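Local atomic coordinates of putative lipoprotein (PDB entry 3OQQ), a protein that is of unknown function but binds calcium ions and is probably a lipoprotein displayed outside the cell by Bacteroides ovatus. Residues L180-V192 with L274-V287. Sequence-based numbering, arbitrary orientation.
Sequences LDVRAVGGIYPTV and LTSLMDNNQDMFQV. With CA (calcium ion), chain B.
V185 and F285 pair through their backbones in a single antiparallel, hydrogen-bonded bridge. V185 N reaches F285 O at 2.9 Å, in the carbonyl plane and on a lone pair, whereas F285 N approaches V185 O from above its carbonyl plane. Having CG anti to the backbone N (chi1 -174°) carries the F285 ring back beside this bridge, with V185 N near the ring plane at its edge. L277 CB and Q286 CG lie over the centres of opposite ring faces, sandwiching the phenyl group between two residues of its own loop. V182 points into the same apolar cluster: its CG1 meets L277 CD1 tip to tip at 3.6 Å, and its CG2 packs on L274 CD2, the two side chains crossing obliquely. L274 CD1 lies 3.6 Å from V192 C, so that the two methyls of L274 bridge strands 173-184 and 190-198. Replacing L274 by alanine would remove both methyls and would probably leave V182 and V192 with a gap between them. L274 N also donates to T191 O, from above the carbonyl plane. A water adds a second link, donating to T191 O and accepting from T275 N. Farther along, the selenomethionine M284, its chain bent at chi3 (-90°), lays SE against the G186-G187 peptide, 3.6 Å from G187 N. V287 packs on G186 too, with CG1 3.6 Å from G186 CA. I188, at the exposed end of the contact, crosses N281 at about a right angle. The loop between strands 266-272 and 298-307 thus packs on the turn joining 173-184 to 190-198, where G186 O binds calcium at 2.4 Å, sharing the ion with D146, N148, D149, E397 and a water in a carboxylate-rich site that includes a backbone carbonyl.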
loop_
_atom_site.group_PDB
_atom_site.type_symbol
_atom_site.label_atom_id
_atom_site.label_comp_id
_atom_site.label_asym_id
_atom_site.label_seq_id
_atom_site.Cartn_x
_atom_site.Cartn_y
_atom_site.Cartn_z
ATOM N N LEU A 180 -3.339 -5.186 4.457
ATOM C CA LEU A 180 -4.297 -4.930 3.380
ATOM C C LEU A 180 -5.662 -4.925 4.027
ATOM O O LEU A 180 -6.071 -5.952 4.611
ATOM C CB LEU A 180 -4.214 -6.000 2.270
ATOM C CG LEU A 180 -2.887 -6.186 1.524
ATOM C CD1 LEU A 180 -2.937 -7.423 0.667
ATOM C CD2 LEU A 180 -2.539 -4.962 0.678
ATOM N N ASP A 181 -6.322 -3.753 4.029
ATOM C CA ASP A 181 -7.621 -3.575 4.693
ATOM C C ASP A 181 -8.702 -3.265 3.701
ATOM O O ASP A 181 -8.602 -2.245 3.025
ATOM C CB ASP A 181 -7.542 -2.437 5.742
ATOM C CG ASP A 181 -6.518 -2.686 6.822
ATOM O OD1 ASP A 181 -6.184 -3.885 7.071
ATOM O OD2 ASP A 181 -6.010 -1.703 7.389
ATOM N N VAL A 182 -9.752 -4.112 3.637
ATOM C CA VAL A 182 -10.878 -3.920 2.713
ATOM C C VAL A 182 -11.775 -2.787 3.205
ATOM O O VAL A 182 -12.464 -2.923 4.216
ATOM C CB VAL A 182 -11.715 -5.201 2.467
ATOM C CG1 VAL A 182 -12.758 -4.957 1.368
ATOM C CG2 VAL A 182 -10.831 -6.382 2.113
ATOM N N ARG A 183 -11.838 -1.711 2.435
ATOM C CA ARG A 183 -12.682 -0.597 2.792
ATOM C C ARG A 183 -14.048 -0.729 2.106
ATOM O O ARG A 183 -15.061 -0.467 2.737
ATOM C CB ARG A 183 -11.941 0.723 2.473
ATOM C CG ARG A 183 -12.761 1.815 1.889
ATOM C CD ARG A 183 -12.602 3.123 2.607
ATOM N NE ARG A 183 -11.255 3.705 2.682
ATOM C CZ ARG A 183 -10.808 4.689 1.901
ATOM N NH1 ARG A 183 -11.562 5.150 0.897
ATOM N NH2 ARG A 183 -9.610 5.229 2.123
ATOM N N ALA A 184 -14.091 -1.142 0.837
ATOM C CA ALA A 184 -15.360 -1.272 0.114
ATOM C C ALA A 184 -15.217 -2.190 -1.088
ATOM O O ALA A 184 -14.119 -2.304 -1.644
ATOM C CB ALA A 184 -15.841 0.110 -0.364
ATOM N N VAL A 185 -16.366 -2.742 -1.554
ATOM C CA VAL A 185 -16.454 -3.554 -2.765
ATOM C C VAL A 185 -17.691 -3.055 -3.536
ATOM O O VAL A 185 -18.805 -3.492 -3.276
ATOM C CB VAL A 185 -16.447 -5.090 -2.525
ATOM C CG1 VAL A 185 -16.413 -5.853 -3.848
ATOM C CG2 VAL A 185 -15.273 -5.515 -1.643
ATOM N N GLY A 186 -17.473 -2.089 -4.430
ATOM C CA GLY A 186 -18.533 -1.494 -5.238
ATOM C C GLY A 186 -18.794 -2.242 -6.525
ATOM O O GLY A 186 -19.029 -1.641 -7.561
ATOM N N GLY A 187 -18.727 -3.556 -6.471
ATOM C CA GLY A 187 -18.955 -4.367 -7.661
ATOM C C GLY A 187 -19.573 -5.672 -7.265
ATOM O O GLY A 187 -19.361 -6.112 -6.136
ATOM N N ILE A 188 -20.286 -6.304 -8.216
ATOM C CA ILE A 188 -20.973 -7.582 -8.022
ATOM C C ILE A 188 -19.987 -8.738 -8.177
ATOM O O ILE A 188 -20.071 -9.717 -7.425
ATOM C CB ILE A 188 -22.163 -7.690 -9.041
ATOM C CG1 ILE A 188 -23.271 -6.679 -8.700
ATOM C CG2 ILE A 188 -22.745 -9.099 -9.132
ATOM C CD1 ILE A 188 -23.959 -6.071 -9.929
ATOM N N TYR A 189 -19.078 -8.636 -9.153
ATOM C CA TYR A 189 -18.143 -9.690 -9.497
ATOM C C TYR A 189 -16.724 -9.655 -8.883
ATOM O O TYR A 189 -16.078 -10.687 -9.028
ATOM C CB TYR A 189 -18.049 -9.752 -11.032
ATOM C CG TYR A 189 -19.406 -9.996 -11.649
ATOM C CD1 TYR A 189 -20.041 -11.227 -11.512
ATOM C CD2 TYR A 189 -20.122 -8.956 -12.249
ATOM C CE1 TYR A 189 -21.322 -11.441 -12.014
ATOM C CE2 TYR A 189 -21.407 -9.160 -12.760
ATOM C CZ TYR A 189 -21.983 -10.421 -12.678
ATOM O OH TYR A 189 -23.229 -10.672 -13.202
ATOM N N PRO A 190 -16.185 -8.601 -8.205
ATOM C CA PRO A 190 -14.824 -8.732 -7.619
ATOM C C PRO A 190 -14.765 -9.852 -6.574
ATOM O O PRO A 190 -15.697 -10.026 -5.805
ATOM C CB PRO A 190 -14.572 -7.365 -6.974
ATOM C CG PRO A 190 -15.515 -6.428 -7.659
ATOM C CD PRO A 190 -16.741 -7.255 -7.956
ATOM N N THR A 191 -13.688 -10.635 -6.578
ATOM C CA THR A 191 -13.555 -11.768 -5.670
ATOM C C THR A 191 -12.259 -11.707 -4.866
ATOM O O THR A 191 -12.216 -12.231 -3.761
ATOM C CB THR A 191 -13.608 -13.085 -6.466
ATOM O OG1 THR A 191 -12.633 -13.030 -7.506
ATOM C CG2 THR A 191 -14.995 -13.365 -7.076
ATOM N N VAL A 192 -11.187 -11.157 -5.459
ATOM C CA VAL A 192 -9.856 -11.141 -4.848
ATOM C C VAL A 192 -9.201 -9.771 -4.990
ATOM O O VAL A 192 -9.451 -9.066 -5.961
ATOM C CB VAL A 192 -8.920 -12.235 -5.493
ATOM C CG1 VAL A 192 -7.555 -12.299 -4.794
ATOM C CG2 VAL A 192 -9.564 -13.627 -5.518
ATOM N N LEU A 274 -13.869 -11.517 -1.015
ATOM C CA LEU A 274 -14.487 -10.209 -1.197
ATOM C C LEU A 274 -15.971 -10.304 -1.541
ATOM O O LEU A 274 -16.737 -9.443 -1.127
ATOM C CB LEU A 274 -13.771 -9.391 -2.301
ATOM C CG LEU A 274 -12.299 -9.070 -2.132
ATOM C CD1 LEU A 274 -11.853 -8.042 -3.244
ATOM C CD2 LEU A 274 -12.002 -8.557 -0.704
ATOM N N THR A 275 -16.375 -11.336 -2.299
ATOM C CA THR A 275 -17.782 -11.526 -2.688
ATOM C C THR A 275 -18.720 -11.756 -1.454
ATOM O O THR A 275 -19.935 -11.527 -1.552
ATOM C CB THR A 275 -17.866 -12.693 -3.688
ATOM O OG1 THR A 275 -19.027 -12.555 -4.484
ATOM C CG2 THR A 275 -17.809 -14.087 -3.032
ATOM N N SER A 276 -18.152 -12.241 -0.317
ATOM C CA SER A 276 -18.939 -12.604 0.869
ATOM C C SER A 276 -19.159 -11.414 1.808
ATOM O O SER A 276 -19.859 -11.577 2.798
ATOM C CB SER A 276 -18.258 -13.750 1.623
ATOM O OG SER A 276 -17.108 -13.351 2.362
ATOM N N LEU A 277 -18.582 -10.210 1.495
ATOM C CA LEU A 277 -18.663 -9.033 2.372
ATOM C C LEU A 277 -19.976 -8.290 2.255
ATOM O O LEU A 277 -20.484 -7.781 3.264
ATOM C CB LEU A 277 -17.502 -8.071 2.140
ATOM C CG LEU A 277 -16.093 -8.656 2.270
ATOM C CD1 LEU A 277 -15.107 -7.608 2.050
ATOM C CD2 LEU A 277 -15.880 -9.354 3.650
HETATM N N MSE A 278 -20.515 -8.199 1.034
HETATM C CA MSE A 278 -21.819 -7.581 0.825
HETATM C C MSE A 278 -22.948 -8.488 1.369
HETATM O O MSE A 278 -22.712 -9.663 1.680
HETATM C CB MSE A 278 -22.048 -7.299 -0.662
HETATM C CG MSE A 278 -22.256 -8.566 -1.501
HETATM SE SE MSE A 278 -22.350 -8.208 -3.393
HETATM C CE MSE A 278 -20.678 -7.082 -3.536
ATOM N N ASP A 279 -24.178 -7.944 1.449
ATOM C CA ASP A 279 -25.354 -8.695 1.883
ATOM C C ASP A 279 -26.224 -9.040 0.701
ATOM O O ASP A 279 -26.967 -10.026 0.755
ATOM C CB ASP A 279 -26.154 -7.905 2.917
ATOM C CG ASP A 279 -25.491 -7.880 4.276
ATOM O OD1 ASP A 279 -24.500 -8.614 4.470
ATOM O OD2 ASP A 279 -25.934 -7.105 5.124
ATOM N N ASN A 280 -26.122 -8.241 -0.371
ATOM C CA ASN A 280 -26.870 -8.415 -1.614
ATOM C C ASN A 280 -26.193 -7.662 -2.772
ATOM O O ASN A 280 -25.391 -6.744 -2.556
ATOM C CB ASN A 280 -28.334 -7.961 -1.457
ATOM C CG ASN A 280 -28.481 -6.495 -1.165
ATOM O OD1 ASN A 280 -28.262 -5.666 -2.033
ATOM N ND2 ASN A 280 -28.895 -6.144 0.045
ATOM N N ASN A 281 -26.586 -8.021 -3.987
ATOM C CA ASN A 281 -26.078 -7.497 -5.242
ATOM C C ASN A 281 -26.495 -6.054 -5.524
ATOM O O ASN A 281 -25.840 -5.390 -6.318
ATOM C CB ASN A 281 -26.577 -8.375 -6.383
ATOM C CG ASN A 281 -26.143 -9.804 -6.276
ATOM O OD1 ASN A 281 -24.951 -10.113 -6.154
ATOM N ND2 ASN A 281 -27.115 -10.699 -6.292
ATOM N N GLN A 282 -27.596 -5.579 -4.955
ATOM C CA GLN A 282 -28.018 -4.214 -5.262
ATOM C C GLN A 282 -27.180 -3.192 -4.494
ATOM O O GLN A 282 -26.662 -2.246 -5.088
ATOM C CB GLN A 282 -29.506 -4.035 -4.953
ATOM C CG GLN A 282 -30.039 -2.664 -5.360
ATOM C CD GLN A 282 -31.469 -2.521 -4.959
ATOM O OE1 GLN A 282 -32.228 -3.489 -4.954
ATOM N NE2 GLN A 282 -31.870 -1.314 -4.606
ATOM N N ASP A 283 -27.065 -3.384 -3.176
ATOM C CA ASP A 283 -26.347 -2.493 -2.272
ATOM C C ASP A 283 -24.871 -2.618 -2.398
ATOM O O ASP A 283 -24.162 -1.623 -2.230
ATOM C CB ASP A 283 -26.736 -2.809 -0.821
ATOM C CG ASP A 283 -28.205 -2.641 -0.559
ATOM O OD1 ASP A 283 -28.872 -1.981 -1.370
ATOM O OD2 ASP A 283 -28.684 -3.161 0.468
HETATM N N MSE A 284 -24.381 -3.860 -2.553
HETATM C CA MSE A 284 -22.944 -4.144 -2.560
HETATM C C MSE A 284 -22.341 -3.757 -1.185
HETATM O O MSE A 284 -23.076 -3.781 -0.192
HETATM C CB MSE A 284 -22.244 -3.495 -3.774
HETATM C CG MSE A 284 -22.673 -4.164 -5.114
HETATM SE SE MSE A 284 -22.262 -3.072 -6.655
HETATM C CE MSE A 284 -23.856 -2.136 -6.721
ATOM N N PHE A 285 -21.032 -3.424 -1.103
ATOM C CA PHE A 285 -20.374 -3.253 0.187
ATOM C C PHE A 285 -19.716 -1.887 0.423
ATOM O O PHE A 285 -18.668 -1.594 -0.159
ATOM C CB PHE A 285 -19.310 -4.381 0.365
ATOM C CG PHE A 285 -18.651 -4.418 1.735
ATOM C CD1 PHE A 285 -19.396 -4.699 2.878
ATOM C CD2 PHE A 285 -17.287 -4.198 1.873
ATOM C CE1 PHE A 285 -18.798 -4.721 4.126
ATOM C CE2 PHE A 285 -16.681 -4.246 3.128
ATOM C CZ PHE A 285 -17.441 -4.501 4.248
ATOM N N GLN A 286 -20.270 -1.122 1.415
ATOM C CA GLN A 286 -19.790 0.199 1.856
ATOM C C GLN A 286 -19.764 1.215 0.698
ATOM O O GLN A 286 -18.855 2.037 0.656
ATOM C CB GLN A 286 -18.392 0.083 2.519
ATOM C CG GLN A 286 -18.295 -0.930 3.707
ATOM C CD GLN A 286 -19.245 -0.601 4.859
ATOM O OE1 GLN A 286 -20.463 -0.616 4.724
ATOM N NE2 GLN A 286 -18.721 -0.337 6.035
ATOM N N VAL A 287 -20.740 1.157 -0.245
ATOM C CA VAL A 287 -20.777 2.077 -1.415
ATOM C C VAL A 287 -22.175 2.736 -1.654
ATOM O O VAL A 287 -22.304 3.685 -2.448
ATOM C CB VAL A 287 -20.274 1.382 -2.733
ATOM C CG1 VAL A 287 -18.826 0.933 -2.610
ATOM C CG2 VAL A 287 -21.178 0.219 -3.188
HETATM CA CA CA B . -18.892 0.572 -8.357
HETATM O O HOH W 1 -14.588 -13.522 -3.196
HETATM O O HOH W 2 -19.197 -0.049 -10.940
#